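Local atomic coordinates of nicotinate phosphoribosyltransferase (Saccharomyces cerevisiae, PDB entry 1VLP), a protein that catalyses the ATP-dependent first step of NAD biosynthesis from nicotinic acid, joining nicotinate to phosphoribosyl diphosphate to give nicotinate ribonucleotide. Residues 269-283 with 301-315. Numbering follows the deposited sequence.
Sequences INTFGAKNAGLALTD and AYVGVRQDSGDPVEY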
ATOM      1  N   ILE A 269      16.534  -2.623   9.365  1.00  8.30           N
ATOM      2  CA  ILE A 269      16.815  -3.473  10.525  1.00  8.77           C
ATOM      3  C   ILE A 269      17.379  -2.644  11.686  1.00 11.36           C
ATOM      4  O   ILE A 269      17.003  -2.847  12.841  1.00 11.05           O
ATOM      5  CB  ILE A 269      17.785  -4.613  10.147  1.00  8.88           C
ATOM      6  CG1 ILE A 269      17.046  -5.682   9.363  1.00  8.70           C
ATOM      7  CG2 ILE A 269      18.371  -5.301  11.388  1.00 14.55           C
ATOM      8  CD1 ILE A 269      17.946  -6.634   8.610  1.00 11.32           C
ATOM      9  N   ASN A 270      18.294  -1.739  11.367  1.00 12.43           N
ATOM     10  CA  ASN A 270      18.881  -0.856  12.356  1.00 16.50           C
ATOM     11  C   ASN A 270      17.813   0.062  12.973  1.00 15.10           C
ATOM     12  O   ASN A 270      17.913   0.392  14.157  1.00 16.47           O
ATOM     13  CB  ASN A 270      20.097  -0.108  11.769  1.00 14.78           C
ATOM     14  CG  ASN A 270      21.283  -1.049  11.427  1.00 16.66           C
ATOM     15  OD1 ASN A 270      21.429  -2.156  11.963  1.00 24.82           O
ATOM     16  ND2 ASN A 270      22.129  -0.597  10.515  1.00 22.09           N
ATOM     17  N   THR A 271      16.748   0.386  12.238  1.00 12.71           N
ATOM     18  CA  THR A 271      15.653   1.198  12.767  1.00 11.50           C
ATOM     19  C   THR A 271      14.648   0.476  13.686  1.00 12.33           C
ATOM     20  O   THR A 271      14.279   0.980  14.747  1.00 12.41           O
ATOM     21  CB  THR A 271      14.876   1.870  11.619  1.00 14.87           C
ATOM     22  OG1 THR A 271      15.818   2.599  10.826  1.00 15.48           O
ATOM     23  CG2 THR A 271      13.773   2.815  12.140  1.00 13.82           C
ATOM     24  N   PHE A 272      14.204  -0.701  13.286  1.00  6.01           N
ATOM     25  CA  PHE A 272      13.134  -1.377  13.997  1.00  4.27           C
ATOM     26  C   PHE A 272      13.573  -2.598  14.789  1.00  6.52           C
ATOM     27  O   PHE A 272      12.796  -3.121  15.593  1.00  7.21           O
ATOM     28  CB  PHE A 272      12.082  -1.796  12.998  1.00  3.17           C
ATOM     29  CG  PHE A 272      11.434  -0.619  12.297  1.00  4.98           C
ATOM     30  CD1 PHE A 272      10.871   0.427  13.038  1.00  4.87           C
ATOM     31  CD2 PHE A 272      11.407  -0.542  10.902  1.00  4.52           C
ATOM     32  CE1 PHE A 272      10.257   1.516  12.381  1.00 13.98           C
ATOM     33  CE2 PHE A 272      10.819   0.541  10.248  1.00  7.22           C
ATOM     34  CZ  PHE A 272      10.227   1.568  10.993  1.00  8.03           C
ATOM     35  N   GLY A 273      14.771  -3.079  14.525  1.00  7.24           N
ATOM     36  CA  GLY A 273      15.256  -4.292  15.143  1.00  8.41           C
ATOM     37  C   GLY A 273      15.071  -5.462  14.203  1.00  7.77           C
ATOM     38  O   GLY A 273      14.057  -5.552  13.485  1.00  7.86           O
ATOM     39  N   ALA A 274      16.060  -6.359  14.205  1.00  3.04           N
ATOM     40  CA  ALA A 274      16.060  -7.525  13.309  1.00  4.56           C
ATOM     41  C   ALA A 274      14.796  -8.332  13.468  1.00  6.87           C
ATOM     42  O   ALA A 274      14.190  -8.753  12.482  1.00  6.86           O
ATOM     43  CB  ALA A 274      17.250  -8.402  13.568  1.00  9.84           C
ATOM     44  N   LYS A 275      14.351  -8.543  14.698  1.00  9.42           N
ATOM     45  CA  LYS A 275      13.158  -9.360  14.857  1.00 10.13           C
ATOM     46  C   LYS A 275      11.893  -8.754  14.254  1.00 10.33           C
ATOM     47  O   LYS A 275      10.937  -9.500  13.960  1.00  8.86           O
ATOM     48  CB  LYS A 275      12.965  -9.793  16.300  1.00 13.11           C
ATOM     49  CG  LYS A 275      12.386  -8.824  17.251  1.00 16.32           C
ATOM     50  CD  LYS A 275      12.264  -9.507  18.632  1.00 27.83           C
ATOM     51  CE  LYS A 275      11.596  -8.629  19.672  1.00 34.96           C
ATOM     52  NZ  LYS A 275      12.428  -7.442  20.045  1.00 47.72           N
ATOM     53  N   ASN A 276      11.882  -7.423  14.046  1.00  5.32           N
ATOM     54  CA  ASN A 276      10.731  -6.717  13.503  1.00  5.72           C
ATOM     55  C   ASN A 276      10.857  -6.366  12.028  1.00  4.29           C
ATOM     56  O   ASN A 276      10.044  -5.607  11.498  1.00  7.43           O
ATOM     57  CB  ASN A 276      10.477  -5.469  14.357  1.00  4.56           C
ATOM     58  CG  ASN A 276      10.348  -5.799  15.828  1.00  8.45           C
ATOM     59  OD1 ASN A 276       9.502  -6.604  16.173  1.00 13.96           O
ATOM     60  ND2 ASN A 276      11.223  -5.221  16.703  1.00  4.47           N
ATOM     61  N   ALA A 277      11.804  -7.005  11.341  1.00  6.99           N
ATOM     62  CA  ALA A 277      12.123  -6.711   9.946  1.00  4.30           C
ATOM     63  C   ALA A 277      10.889  -6.946   9.030  1.00  4.38           C
ATOM     64  O   ALA A 277      10.658  -6.176   8.149  1.00  7.30           O
ATOM     65  CB  ALA A 277      13.268  -7.533   9.488  1.00  6.76           C
ATOM     66  N   GLY A 278      10.103  -7.965   9.329  1.00  5.88           N
ATOM     67  CA  GLY A 278       8.880  -8.286   8.616  1.00  5.77           C
ATOM     68  C   GLY A 278       9.128  -9.090   7.355  1.00  5.57           C
ATOM     69  O   GLY A 278       9.949  -9.991   7.316  1.00  5.57           O
ATOM     70  N   LEU A 279       8.367  -8.772   6.329  1.00  5.03           N
ATOM     71  CA  LEU A 279       8.510  -9.399   5.043  1.00  4.34           C
ATOM     72  C   LEU A 279       9.336  -8.546   4.093  1.00  5.12           C
ATOM     73  O   LEU A 279       9.141  -7.326   3.969  1.00  6.81           O
ATOM     74  CB  LEU A 279       7.136  -9.677   4.424  1.00  5.18           C
ATOM     75  CG  LEU A 279       6.195 -10.547   5.227  1.00  6.79           C
ATOM     76  CD1 LEU A 279       4.813 -10.309   4.667  1.00 12.73           C
ATOM     77  CD2 LEU A 279       6.580 -11.999   5.149  1.00 10.43           C
ATOM     78  N   ALA A 280      10.238  -9.193   3.372  1.00  6.47           N
ATOM     79  CA  ALA A 280      11.071  -8.483   2.432  1.00  5.25           C
ATOM     80  C   ALA A 280      10.349  -8.310   1.088  1.00  5.07           C
ATOM     81  O   ALA A 280       9.772  -9.218   0.572  1.00  3.09           O
ATOM     82  CB  ALA A 280      12.395  -9.198   2.233  1.00  6.70           C
ATOM     83  N   LEU A 281      10.407  -7.109   0.530  1.00  6.65           N
ATOM     84  CA  LEU A 281       9.936  -6.819  -0.812  1.00  7.14           C
ATOM     85  C   LEU A 281      11.087  -6.927  -1.825  1.00  6.54           C
ATOM     86  O   LEU A 281      11.981  -6.094  -1.867  1.00  9.35           O
ATOM     87  CB  LEU A 281       9.344  -5.410  -0.811  1.00  9.86           C
ATOM     88  CG  LEU A 281       8.447  -4.987  -1.950  1.00 11.88           C
ATOM     89  CD1 LEU A 281       7.302  -5.992  -2.236  1.00 13.91           C
ATOM     90  CD2 LEU A 281       7.893  -3.607  -1.636  1.00 16.83           C
ATOM     91  N   THR A 282      11.065  -7.978  -2.637  1.00  6.41           N
ATOM     92  CA  THR A 282      12.245  -8.382  -3.402  1.00  3.57           C
ATOM     93  C   THR A 282      12.348  -7.860  -4.829  1.00  3.34           C
ATOM     94  O   THR A 282      13.429  -7.948  -5.433  1.00  4.96           O
ATOM     95  CB  THR A 282      12.342  -9.934  -3.449  1.00  5.76           C
ATOM     96  OG1 THR A 282      11.294 -10.444  -4.258  1.00  7.17           O
ATOM     97  CG2 THR A 282      12.171 -10.555  -2.052  1.00  4.59           C
ATOM     98  N   ASP A 283      11.226  -7.386  -5.400  1.00  5.99           N
ATOM     99  CA  ASP A 283      11.123  -7.159  -6.856  1.00  6.84           C
ATOM    100  C   ASP A 283      11.436  -5.733  -7.350  1.00  4.84           C
ATOM    101  O   ASP A 283      11.477  -5.490  -8.557  1.00  4.16           O
ATOM    102  CB  ASP A 283       9.743  -7.541  -7.375  1.00  7.56           C
ATOM    103  CG  ASP A 283       8.619  -6.655  -6.816  1.00 11.26           C
ATOM    104  OD1 ASP A 283       8.561  -6.486  -5.579  1.00 11.21           O
ATOM    105  OD2 ASP A 283       7.774  -6.158  -7.600  1.00 17.00           O
ATOM    106  N   ALA A 301      16.404 -12.752   9.722  1.00  7.04           N
ATOM    107  CA  ALA A 301      15.623 -11.692  10.356  1.00  6.47           C
ATOM    108  C   ALA A 301      14.219 -11.515   9.757  1.00  6.16           C
ATOM    109  O   ALA A 301      13.185 -11.523  10.465  1.00  5.02           O
ATOM    110  CB  ALA A 301      16.394 -10.356  10.278  1.00  7.58           C
ATOM    111  N   TYR A 302      14.181 -11.323   8.444  1.00  6.31           N
ATOM    112  CA  TYR A 302      12.901 -11.310   7.716  1.00  3.84           C
ATOM    113  C   TYR A 302      12.228 -12.640   7.842  1.00  4.15           C
ATOM    114  O   TYR A 302      12.861 -13.652   7.742  1.00  3.80           O
ATOM    115  CB  TYR A 302      13.114 -10.985   6.235  1.00  3.67           C
ATOM    116  CG  TYR A 302      13.518  -9.547   6.018  1.00  2.65           C
ATOM    117  CD1 TYR A 302      12.566  -8.550   5.872  1.00  2.66           C
ATOM    118  CD2 TYR A 302      14.849  -9.189   5.980  1.00  2.00           C
ATOM    119  CE1 TYR A 302      12.939  -7.229   5.723  1.00  7.74           C
ATOM    120  CE2 TYR A 302      15.226  -7.859   5.789  1.00  8.49           C
ATOM    121  CZ  TYR A 302      14.264  -6.896   5.666  1.00  5.36           C
ATOM    122  OH  TYR A 302      14.607  -5.572   5.493  1.00  6.59           O
ATOM    123  N   VAL A 303      10.918 -12.629   7.991  1.00  3.91           N
ATOM    124  CA  VAL A 303      10.184 -13.863   8.193  1.00  6.69           C
ATOM    125  C   VAL A 303       9.656 -14.430   6.898  1.00  3.71           C
ATOM    126  O   VAL A 303       9.031 -15.497   6.901  1.00  3.57           O
ATOM    127  CB  VAL A 303       9.001 -13.671   9.163  1.00  6.69           C
ATOM    128  CG1 VAL A 303       9.533 -13.330  10.587  1.00  6.80           C
ATOM    129  CG2 VAL A 303       8.029 -12.656   8.638  1.00  9.62           C
ATOM    130  N   GLY A 304       9.942 -13.723   5.821  1.00  3.46           N
ATOM    131  CA  GLY A 304       9.537 -14.102   4.507  1.00  3.08           C
ATOM    132  C   GLY A 304       9.641 -12.943   3.544  1.00  2.00           C
ATOM    133  O   GLY A 304      10.351 -11.945   3.782  1.00  2.28           O
ATOM    134  N   VAL A 305       8.943 -13.116   2.433  1.00  2.00           N
ATOM    135  CA  VAL A 305       9.003 -12.219   1.306  1.00  4.59           C
ATOM    136  C   VAL A 305       7.581 -11.856   0.891  1.00  5.91           C
ATOM    137  O   VAL A 305       6.640 -12.631   1.113  1.00  7.11           O
ATOM    138  CB  VAL A 305       9.731 -12.797   0.072  1.00  3.94           C
ATOM    139  CG1 VAL A 305      11.257 -12.950   0.321  1.00  5.16           C
ATOM    140  CG2 VAL A 305       9.091 -14.112  -0.383  1.00  5.13           C
ATOM    141  N   ARG A 306       7.432 -10.658   0.346  1.00  3.63           N
ATOM    142  CA  ARG A 306       6.131 -10.204  -0.234  1.00  9.39           C
ATOM    143  C   ARG A 306       6.243 -10.250  -1.778  1.00  8.08           C
ATOM    144  O   ARG A 306       7.184  -9.675  -2.374  1.00 10.56           O
ATOM    145  CB  ARG A 306       5.707  -8.790   0.279  1.00  9.31           C
ATOM    146  CG  ARG A 306       4.235  -8.347  -0.119  1.00 12.13           C
ATOM    147  CD  ARG A 306       3.957  -6.885   0.404  1.00 17.85           C
ATOM    148  NE  ARG A 306       3.427  -6.055  -0.693  1.00 24.20           N
ATOM    149  CZ  ARG A 306       3.686  -4.769  -0.877  1.00 32.05           C
ATOM    150  NH1 ARG A 306       4.452  -4.082  -0.024  1.00 28.28           N
ATOM    151  NH2 ARG A 306       3.146  -4.151  -1.922  1.00 45.72           N
ATOM    152  N   GLN A 307       5.295 -10.963  -2.405  1.00  8.03           N
ATOM    153  CA  GLN A 307       5.199 -11.097  -3.860  1.00  7.97           C
ATOM    154  C   GLN A 307       4.204 -10.013  -4.385  1.00  9.42           C
ATOM    155  O   GLN A 307       3.065  -9.957  -3.951  1.00 12.39           O
ATOM    156  CB  GLN A 307       4.773 -12.494  -4.235  1.00  7.16           C
ATOM    157  CG  GLN A 307       4.716 -12.795  -5.744  1.00  7.43           C
ATOM    158  CD  GLN A 307       3.461 -12.332  -6.412  1.00 11.84           C
ATOM    159  OE1 GLN A 307       2.339 -12.583  -5.922  1.00  9.81           O
ATOM    160  NE2 GLN A 307       3.618 -11.706  -7.580  1.00 12.17           N
ATOM    161  N   ASP A 308       4.681  -9.139  -5.260  1.00  8.87           N
ATOM    162  CA  ASP A 308       3.936  -7.984  -5.689  1.00 10.15           C
ATOM    163  C   ASP A 308       3.907  -7.788  -7.207  1.00 12.66           C
ATOM    164  O   ASP A 308       3.210  -6.868  -7.677  1.00 13.56           O
ATOM    165  CB  ASP A 308       4.554  -6.746  -5.046  1.00 12.16           C
ATOM    166  CG  ASP A 308       3.598  -5.553  -5.008  1.00 20.58           C
ATOM    167  OD1 ASP A 308       2.392  -5.737  -4.694  1.00 21.49           O
ATOM    168  OD2 ASP A 308       4.097  -4.438  -5.270  1.00 20.39           O
ATOM    169  N   SER A 309       4.704  -8.554  -7.953  1.00 11.03           N
ATOM    170  CA  SER A 309       4.673  -8.499  -9.411  1.00 11.38           C
ATOM    171  C   SER A 309       5.158  -9.775 -10.067  1.00 11.29           C
ATOM    172  O   SER A 309       5.729 -10.665  -9.434  1.00 10.60           O
ATOM    173  CB  SER A 309       5.535  -7.360  -9.950  1.00 11.79           C
ATOM    174  OG  SER A 309       6.918  -7.587  -9.717  1.00 11.54           O
ATOM    175  N   GLY A 310       4.938  -9.860 -11.373  1.00 12.53           N
ATOM    176  CA  GLY A 310       5.353 -11.027 -12.113  1.00 11.79           C
ATOM    177  C   GLY A 310       4.399 -12.171 -11.912  1.00  8.71           C
ATOM    178  O   GLY A 310       3.333 -12.013 -11.357  1.00 12.31           O
ATOM    179  N   ASP A 311       4.803 -13.345 -12.348  1.00  9.49           N
ATOM    180  CA  ASP A 311       3.990 -14.555 -12.200  1.00  9.77           C
ATOM    181  C   ASP A 311       4.154 -15.180 -10.816  1.00  5.71           C
ATOM    182  O   ASP A 311       5.280 -15.577 -10.444  1.00  5.86           O
ATOM    183  CB  ASP A 311       4.373 -15.569 -13.263  1.00 14.36           C
ATOM    184  CG  ASP A 311       3.454 -16.777 -13.240  1.00 19.68           C
ATOM    185  OD1 ASP A 311       3.743 -17.709 -12.491  1.00 13.96           O
ATOM    186  OD2 ASP A 311       2.404 -16.772 -13.924  1.00 26.15           O
ATOM    187  N   PRO A 312       3.081 -15.237 -10.039  1.00  7.65           N
ATOM    188  CA  PRO A 312       3.205 -15.693  -8.653  1.00  8.38           C
ATOM    189  C   PRO A 312       3.708 -17.138  -8.479  1.00  7.26           C
ATOM    190  O   PRO A 312       4.432 -17.413  -7.517  1.00  5.70           O
ATOM    191  CB  PRO A 312       1.784 -15.558  -8.100  1.00  7.07           C
ATOM    192  CG  PRO A 312       1.174 -14.462  -8.976  1.00 10.42           C
ATOM    193  CD  PRO A 312       1.706 -14.769 -10.338  1.00  9.01           C
ATOM    194  N   VAL A 313       3.359 -18.026  -9.414  1.00  6.93           N
ATOM    195  CA  VAL A 313       3.810 -19.423  -9.328  1.00  7.64           C
ATOM    196  C   VAL A 313       5.297 -19.517  -9.609  1.00  3.54           C
ATOM    197  O   VAL A 313       6.031 -20.141  -8.848  1.00  5.43           O
ATOM    198  CB  VAL A 313       3.001 -20.313 -10.244  1.00  7.96           C
ATOM    199  CG1 VAL A 313       3.526 -21.747 -10.206  1.00 10.79           C
ATOM    200  CG2 VAL A 313       1.512 -20.231  -9.802  1.00  8.80           C
ATOM    201  N   GLU A 314       5.746 -18.815 -10.649  1.00  4.02           N
ATOM    202  CA  GLU A 314       7.162 -18.758 -10.966  1.00  5.22           C
ATOM    203  C   GLU A 314       7.959 -18.129  -9.817  1.00  4.06           C
ATOM    204  O   GLU A 314       9.000 -18.673  -9.448  1.00  3.36           O
ATOM    205  CB  GLU A 314       7.409 -18.079 -12.323  1.00  9.49           C
ATOM    206  CG  GLU A 314       7.009 -18.964 -13.540  1.00  9.54           C
ATOM    207  CD  GLU A 314       7.641 -20.378 -13.506  1.00 25.93           C
ATOM    208  OE1 GLU A 314       8.900 -20.508 -13.408  1.00 23.11           O
ATOM    209  OE2 GLU A 314       6.879 -21.371 -13.552  1.00 26.77           O
ATOM    210  N   TYR A 315       7.454 -17.032  -9.260  1.00  4.17           N
ATOM    211  CA  TYR A 315       8.044 -16.431  -8.050  1.00  4.55           C
ATOM    212  C   TYR A 315       8.188 -17.432  -6.916  1.00  2.00           C
ATOM    213  O   TYR A 315       9.224 -17.536  -6.277  1.00  2.00           O
ATOM    214  CB  TYR A 315       7.224 -15.234  -7.593  1.00  4.70           C
ATOM    215  CG  TYR A 315       7.867 -14.478  -6.472  1.00  2.09           C
ATOM    216  CD1 TYR A 315       8.876 -13.560  -6.734  1.00  3.06           C
ATOM    217  CD2 TYR A 315       7.462 -14.658  -5.166  1.00  2.93           C
ATOM    218  CE1 TYR A 315       9.427 -12.824  -5.691  1.00  6.07           C
ATOM    219  CE2 TYR A 315       8.005 -13.939  -4.139  1.00  5.48           C
ATOM    220  CZ  TYR A 315       8.982 -13.017  -4.401  1.00  7.24           C
ATOM    221  OH  TYR A 315       9.559 -12.316  -3.350  1.00  7.60           O
TER
HETATM  222  O   HOH W   1      10.919 -10.120  11.073  1.00  7.46           O
HETATM  223  O   HOH W   2       8.217  -8.865  -4.624  1.00 12.17           O
HETATM  224  O   HOH W   3       5.966  -4.369  -8.195  1.00 23.88           O
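Strands 279-281 and 304-307 run parallel, side by side, in the α/β-barrel-type domain, joined by a helical connection (287-291 and 298-301) and paired around A280 and V305. A280 N donates to G304 O at 2.8 Å, nearly straight at 173°, and A280 O receives R306 N; these two bonds reach the residues before and after V305, the pattern of a parallel bridge. Before the strands, G278 O takes V303 N.

The Y302 ring is clamped there between two methyls in CH-pi contacts: A277 CB stands over its centre, 3.8 Å from the centroid, and A280 CB lies over the opposite face, shifted toward the rim. A chi1 of -70° sets CG beside the backbone N and carries the ring alongside 277-280; I269 CD1 meets Y302 CE2 obliquely at 4.1 Å. Were Y302 replaced by an alanine, the two methyls would probably face a gap and I269 lose its aromatic neighbour.

Beyond the bridge, T282 CG2 presses on V305 CG1 at 3.5 Å, tighter than usual for carbons, while its OG1 accepts Y315 OH at the ring edge. S309 OG donates to D283 OD2 over 2.7 Å, on the anti side but 33° out of the carboxylate plane.

L281 CD1 lies over one face of the R306 guanidinium, offset toward its rim. R306 NE bonds S339, its NH2 makes a weak, long salt bridge to D308 OD1, and D308 OD2 bonds H244. R306 probably binds nicotinate, and its side chain lies near F189, that of L279 near T241, both likely nicotinate-site residues; this face of the strands probably borders the substrate pocket of this type II phosphoribosyltransferase.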